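Local coordinates for protein hemolysin (Xylella fastidiosa, PDB 2OAI) that may bind flavin adenine dinucleotide as part of a larger membrane protein, of which this is the calcium-binding transporter-associated (CorC_HlyC) domain, at residues Phe20-Arg32 with Asn45-Tyr57. Residues are numbered along the deposited sequence; the frame is centred on the assembly and turned at random.
Sequences FLIDGTLPIEELR and NNYHTLAGMCISY. With EDO (1,2-ethanediol), chain E.
With CG of Leu-50 anti to the backbone N (chi1 179°), its branched end straddles two residues of 20-32: CD2 meets Ile-22 CG2 at 3.7 Å and CD1 meets Leu-31 CD2 at 3.8 Å, each pair crossing at about a right angle. Ile-28 carries CG1 beside its own backbone N (chi1 -69°); Ile-28 CG1 lies 3.7 Å from Tyr-47 CD1, at the edge of the ring and in its plane. The same arm then bends (chi2 -63°) and brings Ile-28 CD1 to CB of Met-53 (selenomethionine), 3.9 Å away. Met-53 CA covers one face of that ring.

The backbones join through three hydrogen bonds: Ala-51 N to Gly-24 O (2.8 Å), Leu-50 N to Leu-26 O (2.9 Å) and Ile-28 N to His-48 O (2.8 Å). Two first-turn N-H groups of helix 50-58 are thus satisfied by the loop, and Thr-49, its N-cap, takes Gly-52 N on OG1. Pro-27, the N-cap of helix 28-35, has its backbone bridged to Thr-49 (CA to CA 4.1 Å), and its O takes Leu-31 N. Side-chainless Gly-24 lets the Asp-23 to Leu-26 turn approach Ala-51.

Segments 28-32 and 50-57, at 99° to each other, pack Leu-31 and Met-53 on Trp-70 of strand 67-70, and Leu-50 on Leu-88.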
ATOM      1  N   PHE A  20      -9.138  -0.140  -4.796  1.00 45.22           N
ATOM      2  CA  PHE A  20      -9.296   0.635  -3.574  1.00 45.24           C
ATOM      3  C   PHE A  20      -8.151   0.335  -2.657  1.00 45.73           C
ATOM      4  O   PHE A  20      -7.773  -0.835  -2.479  1.00 46.92           O
ATOM      5  CB  PHE A  20     -10.578   0.231  -2.828  1.00 46.38           C
ATOM      6  CG  PHE A  20     -11.872   0.529  -3.578  1.00 47.79           C
ATOM      7  CD1 PHE A  20     -12.107   1.776  -4.136  1.00 51.06           C
ATOM      8  CD2 PHE A  20     -12.864  -0.434  -3.664  1.00 50.22           C
ATOM      9  CE1 PHE A  20     -13.317   2.041  -4.808  1.00 50.55           C
ATOM     10  CE2 PHE A  20     -14.084  -0.178  -4.322  1.00 52.70           C
ATOM     11  CZ  PHE A  20     -14.305   1.046  -4.897  1.00 51.33           C
ATOM     12  N   LEU A  21      -7.642   1.367  -2.017  1.00 44.97           N
ATOM     13  CA  LEU A  21      -6.717   1.202  -0.908  1.00 44.65           C
ATOM     14  C   LEU A  21      -7.482   1.515   0.383  1.00 45.84           C
ATOM     15  O   LEU A  21      -8.072   2.613   0.537  1.00 45.20           O
ATOM     16  CB  LEU A  21      -5.519   2.128  -1.083  1.00 43.97           C
ATOM     17  CG  LEU A  21      -4.547   1.641  -2.184  1.00 45.93           C
ATOM     18  CD1 LEU A  21      -3.585   2.776  -2.643  1.00 45.87           C
ATOM     19  CD2 LEU A  21      -3.713   0.457  -1.614  1.00 45.86           C
ATOM     20  N   ILE A  22      -7.484   0.540   1.303  1.00 46.23           N
ATOM     21  CA  ILE A  22      -8.406   0.578   2.451  1.00 46.26           C
ATOM     22  C   ILE A  22      -7.669   0.344   3.779  1.00 46.49           C
ATOM     23  O   ILE A  22      -6.805  -0.521   3.876  1.00 47.33           O
ATOM     24  CB  ILE A  22      -9.530  -0.453   2.301  1.00 46.28           C
ATOM     25  CG1 ILE A  22     -10.253  -0.259   0.941  1.00 46.60           C
ATOM     26  CG2 ILE A  22     -10.529  -0.328   3.497  1.00 47.04           C
ATOM     27  CD1 ILE A  22     -11.492  -1.156   0.752  1.00 47.32           C
ATOM     28  N   ASP A  23      -8.003   1.146   4.783  1.00 46.14           N
ATOM     29  CA  ASP A  23      -7.404   1.025   6.129  1.00 46.78           C
ATOM     30  C   ASP A  23      -7.864  -0.305   6.761  1.00 47.07           C
ATOM     31  O   ASP A  23      -9.030  -0.714   6.587  1.00 46.85           O
ATOM     32  CB  ASP A  23      -7.873   2.212   6.985  1.00 47.30           C
ATOM     33  CG  ASP A  23      -7.088   2.338   8.253  1.00 48.93           C
ATOM     34  OD1 ASP A  23      -7.317   1.536   9.176  1.00 54.25           O
ATOM     35  OD2 ASP A  23      -6.229   3.239   8.333  1.00 50.61           O
ATOM     36  N   GLY A  24      -6.959  -1.015   7.446  1.00 46.72           N
ATOM     37  CA  GLY A  24      -7.355  -2.261   8.120  1.00 46.43           C
ATOM     38  C   GLY A  24      -8.492  -2.113   9.117  1.00 47.25           C
ATOM     39  O   GLY A  24      -9.178  -3.088   9.419  1.00 47.85           O
ATOM     40  N   THR A  25      -8.710  -0.911   9.658  1.00 47.09           N
ATOM     41  CA  THR A  25      -9.782  -0.732  10.648  1.00 46.76           C
ATOM     42  C   THR A  25     -11.194  -0.584  10.062  1.00 47.12           C
ATOM     43  O   THR A  25     -12.176  -0.446  10.819  1.00 46.05           O
ATOM     44  CB  THR A  25      -9.517   0.483  11.559  1.00 46.90           C
ATOM     45  OG1 THR A  25      -9.536   1.668  10.756  1.00 48.14           O
ATOM     46  CG2 THR A  25      -8.188   0.330  12.269  1.00 48.15           C
ATOM     47  N   LEU A  26     -11.333  -0.619   8.739  1.00 46.97           N
ATOM     48  CA  LEU A  26     -12.665  -0.401   8.158  1.00 47.86           C
ATOM     49  C   LEU A  26     -13.606  -1.522   8.651  1.00 48.22           C
ATOM     50  O   LEU A  26     -13.258  -2.696   8.513  1.00 48.73           O
ATOM     51  CB  LEU A  26     -12.608  -0.385   6.619  1.00 47.52           C
ATOM     52  CG  LEU A  26     -13.950  -0.002   5.959  1.00 50.02           C
ATOM     53  CD1 LEU A  26     -14.239   1.481   6.183  1.00 52.23           C
ATOM     54  CD2 LEU A  26     -13.966  -0.368   4.494  1.00 50.86           C
ATOM     55  N   PRO A  27     -14.771  -1.177   9.226  1.00 49.95           N
ATOM     56  CA  PRO A  27     -15.637  -2.281   9.681  1.00 50.48           C
ATOM     57  C   PRO A  27     -16.129  -3.123   8.493  1.00 51.11           C
ATOM     58  O   PRO A  27     -16.339  -2.576   7.412  1.00 50.69           O
ATOM     59  CB  PRO A  27     -16.825  -1.576  10.355  1.00 51.35           C
ATOM     60  CG  PRO A  27     -16.373  -0.152  10.582  1.00 51.78           C
ATOM     61  CD  PRO A  27     -15.357   0.145   9.496  1.00 50.17           C
ATOM     62  N   ILE A  28     -16.314  -4.432   8.701  1.00 51.18           N
ATOM     63  CA  ILE A  28     -16.773  -5.346   7.634  1.00 51.92           C
ATOM     64  C   ILE A  28     -18.149  -4.934   7.079  1.00 51.81           C
ATOM     65  O   ILE A  28     -18.414  -5.080   5.886  1.00 51.45           O
ATOM     66  CB  ILE A  28     -16.797  -6.830   8.130  1.00 52.42           C
ATOM     67  CG1 ILE A  28     -15.376  -7.351   8.360  1.00 52.40           C
ATOM     68  CG2 ILE A  28     -17.601  -7.764   7.170  1.00 53.52           C
ATOM     69  CD1 ILE A  28     -14.463  -7.429   7.129  1.00 52.21           C
ATOM     70  N   GLU A  29     -19.013  -4.397   7.933  1.00 52.47           N
ATOM     71  CA  GLU A  29     -20.334  -3.950   7.487  1.00 54.11           C
ATOM     72  C   GLU A  29     -20.181  -2.885   6.424  1.00 53.38           C
ATOM     73  O   GLU A  29     -20.876  -2.899   5.404  1.00 52.89           O
ATOM     74  CB  GLU A  29     -21.125  -3.338   8.628  1.00 55.27           C
ATOM     75  CG  GLU A  29     -21.516  -4.284   9.702  1.00 60.63           C
ATOM     76  CD  GLU A  29     -22.611  -3.694  10.566  1.00 66.85           C
ATOM     77  OE1 GLU A  29     -22.287  -2.856  11.444  1.00 70.21           O
ATOM     78  OE2 GLU A  29     -23.794  -4.053  10.354  1.00 69.24           O
ATOM     79  N   GLU A  30     -19.271  -1.955   6.687  1.00 52.44           N
ATOM     80  CA  GLU A  30     -19.034  -0.850   5.782  0.50 52.21           C
ATOM     81  C   GLU A  30     -18.322  -1.340   4.527  1.00 51.90           C
ATOM     82  O   GLU A  30     -18.599  -0.874   3.432  1.00 51.68           O
ATOM     83  CB  GLU A  30     -18.219   0.249   6.477  0.50 52.76           C
ATOM     84  CG  GLU A  30     -19.021   1.506   6.823  0.50 54.12           C
ATOM     85  CD  GLU A  30     -19.377   2.330   5.578  0.50 57.36           C
ATOM     86  OE1 GLU A  30     -18.778   2.101   4.500  0.50 58.74           O
ATOM     87  OE2 GLU A  30     -20.255   3.213   5.675  0.50 59.44           O
ATOM     88  N   LEU A  31     -17.406  -2.286   4.692  1.00 50.64           N
ATOM     89  CA  LEU A  31     -16.733  -2.904   3.556  1.00 50.38           C
ATOM     90  C   LEU A  31     -17.760  -3.578   2.624  1.00 50.26           C
ATOM     91  O   LEU A  31     -17.690  -3.421   1.397  1.00 48.68           O
ATOM     92  CB  LEU A  31     -15.690  -3.913   4.041  1.00 49.77           C
ATOM     93  CG  LEU A  31     -14.843  -4.600   2.959  1.00 51.63           C
ATOM     94  CD1 LEU A  31     -13.971  -3.622   2.154  1.00 52.30           C
ATOM     95  CD2 LEU A  31     -13.981  -5.728   3.565  1.00 53.00           C
ATOM     96  N   ARG A  32     -18.731  -4.292   3.200  1.00 49.85           N
ATOM     97  CA  ARG A  32     -19.729  -4.975   2.393  1.00 52.81           C
ATOM     98  C   ARG A  32     -20.472  -3.970   1.537  1.00 52.45           C
ATOM     99  O   ARG A  32     -20.786  -4.254   0.380  1.00 52.27           O
ATOM    100  CB  ARG A  32     -20.756  -5.729   3.251  1.00 51.62           C
ATOM    101  CG  ARG A  32     -20.185  -6.986   3.861  1.00 55.42           C
ATOM    102  CD  ARG A  32     -21.292  -7.935   4.430  1.00 58.21           C
ATOM    103  NE  ARG A  32     -20.660  -8.950   5.281  1.00 69.20           N
ATOM    104  CZ  ARG A  32     -20.053 -10.058   4.836  1.00 72.83           C
ATOM    105  NH1 ARG A  32     -19.490 -10.892   5.707  1.00 75.08           N
ATOM    106  NH2 ARG A  32     -20.016 -10.347   3.531  1.00 73.28           N
ATOM    107  N   ASN A  45     -19.062 -12.642  13.998  1.00 70.04           N
ATOM    108  CA  ASN A  45     -17.928 -13.520  13.716  1.00 69.62           C
ATOM    109  C   ASN A  45     -16.843 -13.525  14.807  1.00 68.71           C
ATOM    110  O   ASN A  45     -17.121 -13.292  15.998  1.00 69.11           O
ATOM    111  CB  ASN A  45     -17.328 -13.184  12.345  1.00 69.93           C
ATOM    112  CG  ASN A  45     -18.117 -13.793  11.205  1.00 71.42           C
ATOM    113  OD1 ASN A  45     -19.302 -14.096  11.348  1.00 72.12           O
ATOM    114  ND2 ASN A  45     -17.461 -13.982  10.064  1.00 72.46           N
ATOM    115  N   ASN A  46     -15.623 -13.851  14.399  1.00 67.21           N
ATOM    116  CA  ASN A  46     -14.449 -13.595  15.220  1.00 65.71           C
ATOM    117  C   ASN A  46     -13.750 -12.331  14.732  1.00 63.54           C
ATOM    118  O   ASN A  46     -12.606 -12.043  15.129  1.00 63.24           O
ATOM    119  CB  ASN A  46     -13.487 -14.797  15.225  1.00 66.81           C
ATOM    120  CG  ASN A  46     -13.117 -15.266  13.825  1.00 69.29           C
ATOM    121  OD1 ASN A  46     -13.997 -15.519  12.990  1.00 73.52           O
ATOM    122  ND2 ASN A  46     -11.813 -15.408  13.565  1.00 69.72           N
ATOM    123  N   TYR A  47     -14.447 -11.583  13.873  1.00 60.37           N
ATOM    124  CA  TYR A  47     -13.929 -10.318  13.364  1.00 57.56           C
ATOM    125  C   TYR A  47     -15.013  -9.333  12.956  1.00 55.62           C
ATOM    126  O   TYR A  47     -16.127  -9.734  12.573  1.00 55.63           O
ATOM    127  CB  TYR A  47     -12.978 -10.564  12.194  1.00 57.62           C
ATOM    128  CG  TYR A  47     -13.609 -11.217  10.996  1.00 57.22           C
ATOM    129  CD1 TYR A  47     -14.312 -10.452  10.056  1.00 57.37           C
ATOM    130  CD2 TYR A  47     -13.477 -12.594  10.772  1.00 57.47           C
ATOM    131  CE1 TYR A  47     -14.893 -11.041   8.934  1.00 58.14           C
ATOM    132  CE2 TYR A  47     -14.053 -13.200   9.644  1.00 58.06           C
ATOM    133  CZ  TYR A  47     -14.750 -12.402   8.730  1.00 58.74           C
ATOM    134  OH  TYR A  47     -15.337 -12.957   7.616  1.00 60.26           O
ATOM    135  N   HIS A  48     -14.704  -8.049  13.070  1.00 52.59           N
ATOM    136  CA  HIS A  48     -15.639  -7.022  12.653  1.00 51.48           C
ATOM    137  C   HIS A  48     -14.971  -5.974  11.770  1.00 49.85           C
ATOM    138  O   HIS A  48     -15.629  -5.033  11.339  1.00 48.63           O
ATOM    139  CB  HIS A  48     -16.343  -6.373  13.850  1.00 51.83           C
ATOM    140  CG  HIS A  48     -15.435  -5.539  14.697  1.00 53.73           C
ATOM    141  ND1 HIS A  48     -14.543  -6.087  15.597  1.00 58.07           N
ATOM    142  CD2 HIS A  48     -15.260  -4.196  14.763  1.00 55.73           C
ATOM    143  CE1 HIS A  48     -13.853  -5.118  16.178  1.00 57.70           C
ATOM    144  NE2 HIS A  48     -14.268  -3.962  15.686  1.00 58.63           N
ATOM    145  N   THR A  49     -13.676  -6.132  11.520  1.00 49.04           N
ATOM    146  CA  THR A  49     -12.946  -5.206  10.661  1.00 48.52           C
ATOM    147  C   THR A  49     -12.193  -5.968   9.565  1.00 48.05           C
ATOM    148  O   THR A  49     -11.967  -7.190   9.661  1.00 47.63           O
ATOM    149  CB  THR A  49     -11.880  -4.361  11.426  1.00 47.67           C
ATOM    150  OG1 THR A  49     -10.790  -5.208  11.826  1.00 49.54           O
ATOM    151  CG2 THR A  49     -12.469  -3.639  12.631  1.00 49.23           C
ATOM    152  N   LEU A  50     -11.790  -5.226   8.540  1.00 47.65           N
ATOM    153  CA  LEU A  50     -10.960  -5.783   7.466  1.00 47.77           C
ATOM    154  C   LEU A  50      -9.661  -6.434   7.963  1.00 47.86           C
ATOM    155  O   LEU A  50      -9.340  -7.565   7.547  1.00 48.38           O
ATOM    156  CB  LEU A  50     -10.696  -4.701   6.404  1.00 47.73           C
ATOM    157  CG  LEU A  50      -9.826  -5.051   5.180  1.00 48.30           C
ATOM    158  CD1 LEU A  50     -10.315  -6.337   4.479  1.00 48.59           C
ATOM    159  CD2 LEU A  50      -9.840  -3.865   4.219  1.00 47.89           C
ATOM    160  N   ALA A  51      -8.911  -5.772   8.859  1.00 47.57           N
ATOM    161  CA  ALA A  51      -7.683  -6.396   9.375  1.00 48.00           C
ATOM    162  C   ALA A  51      -8.028  -7.699  10.110  1.00 48.76           C
ATOM    163  O   ALA A  51      -7.334  -8.710   9.974  1.00 48.25           O
ATOM    164  CB  ALA A  51      -6.937  -5.435  10.316  1.00 47.72           C
ATOM    165  N   GLY A  52      -9.095  -7.651  10.912  1.00 48.10           N
ATOM    166  CA  GLY A  52      -9.567  -8.819  11.669  1.00 50.02           C
ATOM    167  C   GLY A  52      -9.874  -9.988  10.740  1.00 50.32           C
ATOM    168  O   GLY A  52      -9.521 -11.137  11.047  1.00 49.61           O
HETATM  169  N   MSE A  53     -10.498  -9.686   9.601  1.00 50.61           N
HETATM  170  CA  MSE A  53     -10.834 -10.710   8.643  1.00 52.90           C
HETATM  171  C   MSE A  53      -9.570 -11.338   8.058  1.00 51.22           C
HETATM  172  O   MSE A  53      -9.513 -12.557   7.861  1.00 50.67           O
HETATM  173  CB  MSE A  53     -11.697 -10.157   7.520  1.00 52.07           C
HETATM  174  CG  MSE A  53     -11.981 -11.221   6.514  1.00 55.29           C
HETATM  175 SE   MSE A  53     -13.416 -10.777   5.287  0.80 61.80          SE
HETATM  176  CE  MSE A  53     -12.582  -9.560   4.269  1.00 49.67           C
ATOM    177  N   CYS A  54      -8.568 -10.501   7.782  1.00 50.56           N
ATOM    178  CA  CYS A  54      -7.278 -11.011   7.329  1.00 50.51           C
ATOM    179  C   CYS A  54      -6.630 -11.970   8.326  1.00 50.86           C
ATOM    180  O   CYS A  54      -6.160 -13.038   7.933  1.00 50.82           O
ATOM    181  CB  CYS A  54      -6.319  -9.871   7.022  1.00 50.14           C
ATOM    182  SG  CYS A  54      -6.872  -8.881   5.617  1.00 52.62           S
ATOM    183  N   ILE A  55      -6.588 -11.582   9.603  1.00 50.76           N
ATOM    184  CA  ILE A  55      -5.920 -12.409  10.622  1.00 51.67           C
ATOM    185  C   ILE A  55      -6.670 -13.740  10.731  1.00 52.12           C
ATOM    186  O   ILE A  55      -6.059 -14.809  10.850  1.00 52.61           O
ATOM    187  CB  ILE A  55      -5.848 -11.673  12.015  1.00 51.65           C
ATOM    188  CG1 ILE A  55      -4.941 -10.431  11.934  1.00 51.27           C
ATOM    189  CG2 ILE A  55      -5.449 -12.653  13.143  1.00 52.79           C
ATOM    190  CD1 ILE A  55      -3.430 -10.698  11.748  1.00 53.06           C
ATOM    191  N   SER A  56      -7.997 -13.667  10.662  1.00 51.83           N
ATOM    192  CA  SER A  56      -8.839 -14.842  10.734  1.00 53.02           C
ATOM    193  C   SER A  56      -8.522 -15.801   9.575  1.00 52.52           C
ATOM    194  O   SER A  56      -8.380 -17.004   9.785  1.00 51.61           O
ATOM    195  CB  SER A  56     -10.309 -14.421  10.723  1.00 52.67           C
ATOM    196  OG  SER A  56     -11.158 -15.536  10.840  1.00 55.01           O
ATOM    197  N   TYR A  57      -8.372 -15.249   8.373  1.00 52.50           N
ATOM    198  CA  TYR A  57      -8.096 -16.059   7.194  1.00 52.53           C
ATOM    199  C   TYR A  57      -6.720 -16.717   7.244  1.00 52.78           C
ATOM    200  O   TYR A  57      -6.623 -17.921   7.029  1.00 52.72           O
ATOM    201  CB  TYR A  57      -8.237 -15.247   5.907  1.00 53.12           C
ATOM    202  CG  TYR A  57      -7.874 -16.058   4.675  1.00 53.14           C
ATOM    203  CD1 TYR A  57      -8.816 -16.882   4.057  1.00 55.42           C
ATOM    204  CD2 TYR A  57      -6.575 -16.015   4.143  1.00 53.37           C
ATOM    205  CE1 TYR A  57      -8.484 -17.638   2.941  1.00 55.28           C
ATOM    206  CE2 TYR A  57      -6.235 -16.771   3.029  1.00 53.41           C
ATOM    207  CZ  TYR A  57      -7.194 -17.572   2.434  1.00 55.00           C
ATOM    208  OH  TYR A  57      -6.864 -18.313   1.316  1.00 55.78           O
TER
HETATM  209  C1  EDO E 202      -4.695   0.092  10.499  1.00 30.83           C
HETATM  210  O1  EDO E 202      -5.017   1.454  10.341  1.00 34.53           O
HETATM  211  C2  EDO E 202      -5.862  -0.865  10.558  1.00 33.41           C
HETATM  212  O2  EDO E 202      -5.426  -2.128  11.060  1.00 35.44           O
HETATM  213  O   HOH W   1     -18.564  -4.699  10.961  1.00 48.62           O